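Side-chain contact in PA3566 protein (PDB 1X7V), which is of unknown function but belongs to the antibiotic biosynthesis monooxygenase family and may have oxidoreductase activity: residues A[22-25]-A[26-30]. Numbering follows the deposited sequence.
Sequences ALER and ELRAL
A22 and E26 sit one turn apart on helix 20-36, an amphipathic helix lying across the four-stranded antiparallel sheet of a ferredoxin-like alpha-beta plait, as in the dimeric alpha-beta barrel clan. A22 O accepts the backbone N-H of E26 at 3.1 Å and also takes a hydrogen bond from a water, which donates to E26 OE2 (2.8 Å) as well. The first torsion of E26 (chi1 -66°) sets CG beside its own backbone N, 3.3 Å from A22 O, and a bend at chi2 then brings the carboxylate round to the water; its other oxygen, OE1, is hydrogen-bonded to N83 ND2.

L23 faces the sheet, where its side chain meets I13, A15 and F55. Its CG lies 3.8 Å from L27 CD1, the two leucines crossing at a slant, and L27 continues the apolar face over M57 and L45 and toward F79 of helix 74-80. In the backbone, L27 N donates almost straight to L23 O.

E24 and R28 form an i to i+4 salt bridge, the two chains running side by side; E24 touches Q47 and R28 touches L45 of strand 40-47. R28 is extended from CG to NE and presents its guanidinium side-on, the carboxylate and guanidinium planes 43° apart. On E24, the single oxygen OE2 takes both R28 donors, NE at 3.0 Å through its anti lone pair. R28 NH2 also comes from the anti side, but 34° outside the carboxylate plane.

R25, bent at chi3, turns its guanidinium toward E26, yet NE stays 4.1 Å from E26 OE2. The water shared by A22 O and E26 OE2 joins the two charges, accepting from R25 NH2 at 2.7 Å.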
ATOM      1  N   ALA A  22       1.447  15.091  -3.559  1.00 69.19           N
ATOM      2  CA  ALA A  22       0.042  14.741  -3.701  1.00 70.82           C
ATOM      3  C   ALA A  22      -0.131  13.241  -3.445  1.00 70.81           C
ATOM      4  O   ALA A  22      -1.057  12.784  -2.728  1.00 72.67           O
ATOM      5  CB  ALA A  22      -0.482  15.104  -5.094  1.00 70.70           C
ATOM      6  N   LEU A  23       0.745  12.445  -4.019  1.00 70.85           N
ATOM      7  CA  LEU A  23       0.659  10.999  -3.797  1.00 70.78           C
ATOM      8  C   LEU A  23       0.886  10.566  -2.308  1.00 70.39           C
ATOM      9  O   LEU A  23       0.173   9.688  -1.775  1.00 72.32           O
ATOM     10  CB  LEU A  23       1.615  10.278  -4.778  1.00 71.70           C
ATOM     11  CG  LEU A  23       1.650   8.733  -4.611  1.00 72.64           C
ATOM     12  CD1 LEU A  23       0.229   8.223  -4.839  1.00 74.69           C
ATOM     13  CD2 LEU A  23       2.690   8.021  -5.500  1.00 72.51           C
ATOM     14  N   GLU A  24       1.863  11.156  -1.637  1.00 68.85           N
ATOM     15  CA  GLU A  24       2.111  10.928  -0.218  1.00 71.25           C
ATOM     16  C   GLU A  24       0.869  11.239   0.613  1.00 70.78           C
ATOM     17  O   GLU A  24       0.554  10.471   1.508  1.00 71.60           O
ATOM     18  CB  GLU A  24       3.262  11.803   0.272  1.00 70.49           C
ATOM     19  CG  GLU A  24       3.542  11.684   1.796  1.00 72.75           C
ATOM     20  CD  GLU A  24       4.745  12.531   2.241  1.00 75.83           C
ATOM     21  OE1 GLU A  24       5.701  12.710   1.430  1.00 82.81           O
ATOM     22  OE2 GLU A  24       4.742  12.986   3.408  1.00 79.36           O
ATOM     23  N   ARG A  25       0.200  12.367   0.321  1.00 70.41           N
ATOM     24  CA  ARG A  25      -1.039  12.769   1.004  1.00 71.36           C
ATOM     25  C   ARG A  25      -2.053  11.648   0.874  1.00 70.55           C
ATOM     26  O   ARG A  25      -2.652  11.238   1.845  1.00 71.55           O
ATOM     27  CB  ARG A  25      -1.589  14.062   0.404  1.00 72.12           C
ATOM     28  CG  ARG A  25      -2.836  14.489   1.040  1.00 74.53           C
ATOM     29  CD  ARG A  25      -3.196  15.890   0.673  1.00 77.38           C
ATOM     30  NE  ARG A  25      -3.252  16.032  -0.747  1.00 81.72           N
ATOM     31  CZ  ARG A  25      -2.536  16.900  -1.467  1.00 82.56           C
ATOM     32  NH1 ARG A  25      -1.715  17.818  -0.921  1.00 86.43           N
ATOM     33  NH2 ARG A  25      -2.694  16.872  -2.758  1.00 81.03           N
ATOM     34  N   GLU A  26      -2.204  11.127  -0.330  1.00 71.92           N
ATOM     35  CA  GLU A  26      -3.180  10.101  -0.612  1.00 72.80           C
ATOM     36  C   GLU A  26      -2.832   8.768   0.042  1.00 73.10           C
ATOM     37  O   GLU A  26      -3.727   8.105   0.600  1.00 73.69           O
ATOM     38  CB  GLU A  26      -3.354   9.961  -2.129  1.00 74.15           C
ATOM     39  CG  GLU A  26      -3.982  11.203  -2.773  1.00 78.00           C
ATOM     40  CD  GLU A  26      -5.371  11.594  -2.194  1.00 84.71           C
ATOM     41  OE1 GLU A  26      -6.322  10.804  -2.412  1.00 88.56           O
ATOM     42  OE2 GLU A  26      -5.532  12.696  -1.546  1.00 89.04           O
ATOM     43  N   LEU A  27      -1.567   8.363  -0.056  1.00 71.58           N
ATOM     44  CA  LEU A  27      -1.069   7.111   0.582  1.00 71.32           C
ATOM     45  C   LEU A  27      -1.185   7.158   2.106  1.00 70.87           C
ATOM     46  O   LEU A  27      -1.548   6.177   2.764  1.00 70.42           O
ATOM     47  CB  LEU A  27       0.379   6.824   0.154  1.00 70.76           C
ATOM     48  CG  LEU A  27       0.622   6.467  -1.291  1.00 71.04           C
ATOM     49  CD1 LEU A  27       2.114   6.413  -1.646  1.00 69.23           C
ATOM     50  CD2 LEU A  27      -0.105   5.114  -1.649  1.00 71.89           C
ATOM     51  N   ARG A  28      -0.911   8.307   2.710  1.00 71.83           N
ATOM     52  CA  ARG A  28      -0.947   8.412   4.190  1.00 72.48           C
ATOM     53  C   ARG A  28      -2.387   8.095   4.721  1.00 72.02           C
ATOM     54  O   ARG A  28      -2.585   7.487   5.800  1.00 73.20           O
ATOM     55  CB  ARG A  28      -0.508   9.790   4.639  1.00 72.79           C
ATOM     56  CG  ARG A  28       1.017  10.043   4.650  1.00 74.98           C
ATOM     57  CD  ARG A  28       1.249  11.503   5.053  1.00 76.38           C
ATOM     58  NE  ARG A  28       2.659  11.858   5.224  1.00 77.55           N
ATOM     59  CZ  ARG A  28       3.398  11.626   6.307  1.00 79.31           C
ATOM     60  NH1 ARG A  28       2.902  11.032   7.382  1.00 81.04           N
ATOM     61  NH2 ARG A  28       4.662  12.021   6.327  1.00 78.87           N
ATOM     62  N   ALA A  29      -3.370   8.434   3.915  1.00 70.82           N
ATOM     63  CA  ALA A  29      -4.781   8.279   4.278  1.00 71.40           C
ATOM     64  C   ALA A  29      -5.119   6.826   4.434  1.00 71.08           C
ATOM     65  O   ALA A  29      -6.102   6.477   5.155  1.00 70.38           O
ATOM     66  CB  ALA A  29      -5.679   8.875   3.230  1.00 71.60           C
ATOM     67  N   LEU A  30      -4.362   5.983   3.740  1.00 71.13           N
ATOM     68  CA  LEU A  30      -4.626   4.521   3.803  1.00 71.33           C
ATOM     69  C   LEU A  30      -4.248   3.857   5.130  1.00 71.41           C
ATOM     70  O   LEU A  30      -4.766   2.771   5.476  1.00 70.72           O
ATOM     71  CB  LEU A  30      -3.909   3.832   2.657  1.00 71.66           C
ATOM     72  CG  LEU A  30      -4.508   4.135   1.280  1.00 71.81           C
ATOM     73  CD1 LEU A  30      -3.597   3.633   0.157  1.00 75.35           C
ATOM     74  CD2 LEU A  30      -5.816   3.474   1.165  1.00 75.05           C
TER
HETATM   75  O   HOH W   1      -3.801  14.421  -2.865  1.00 32.56           O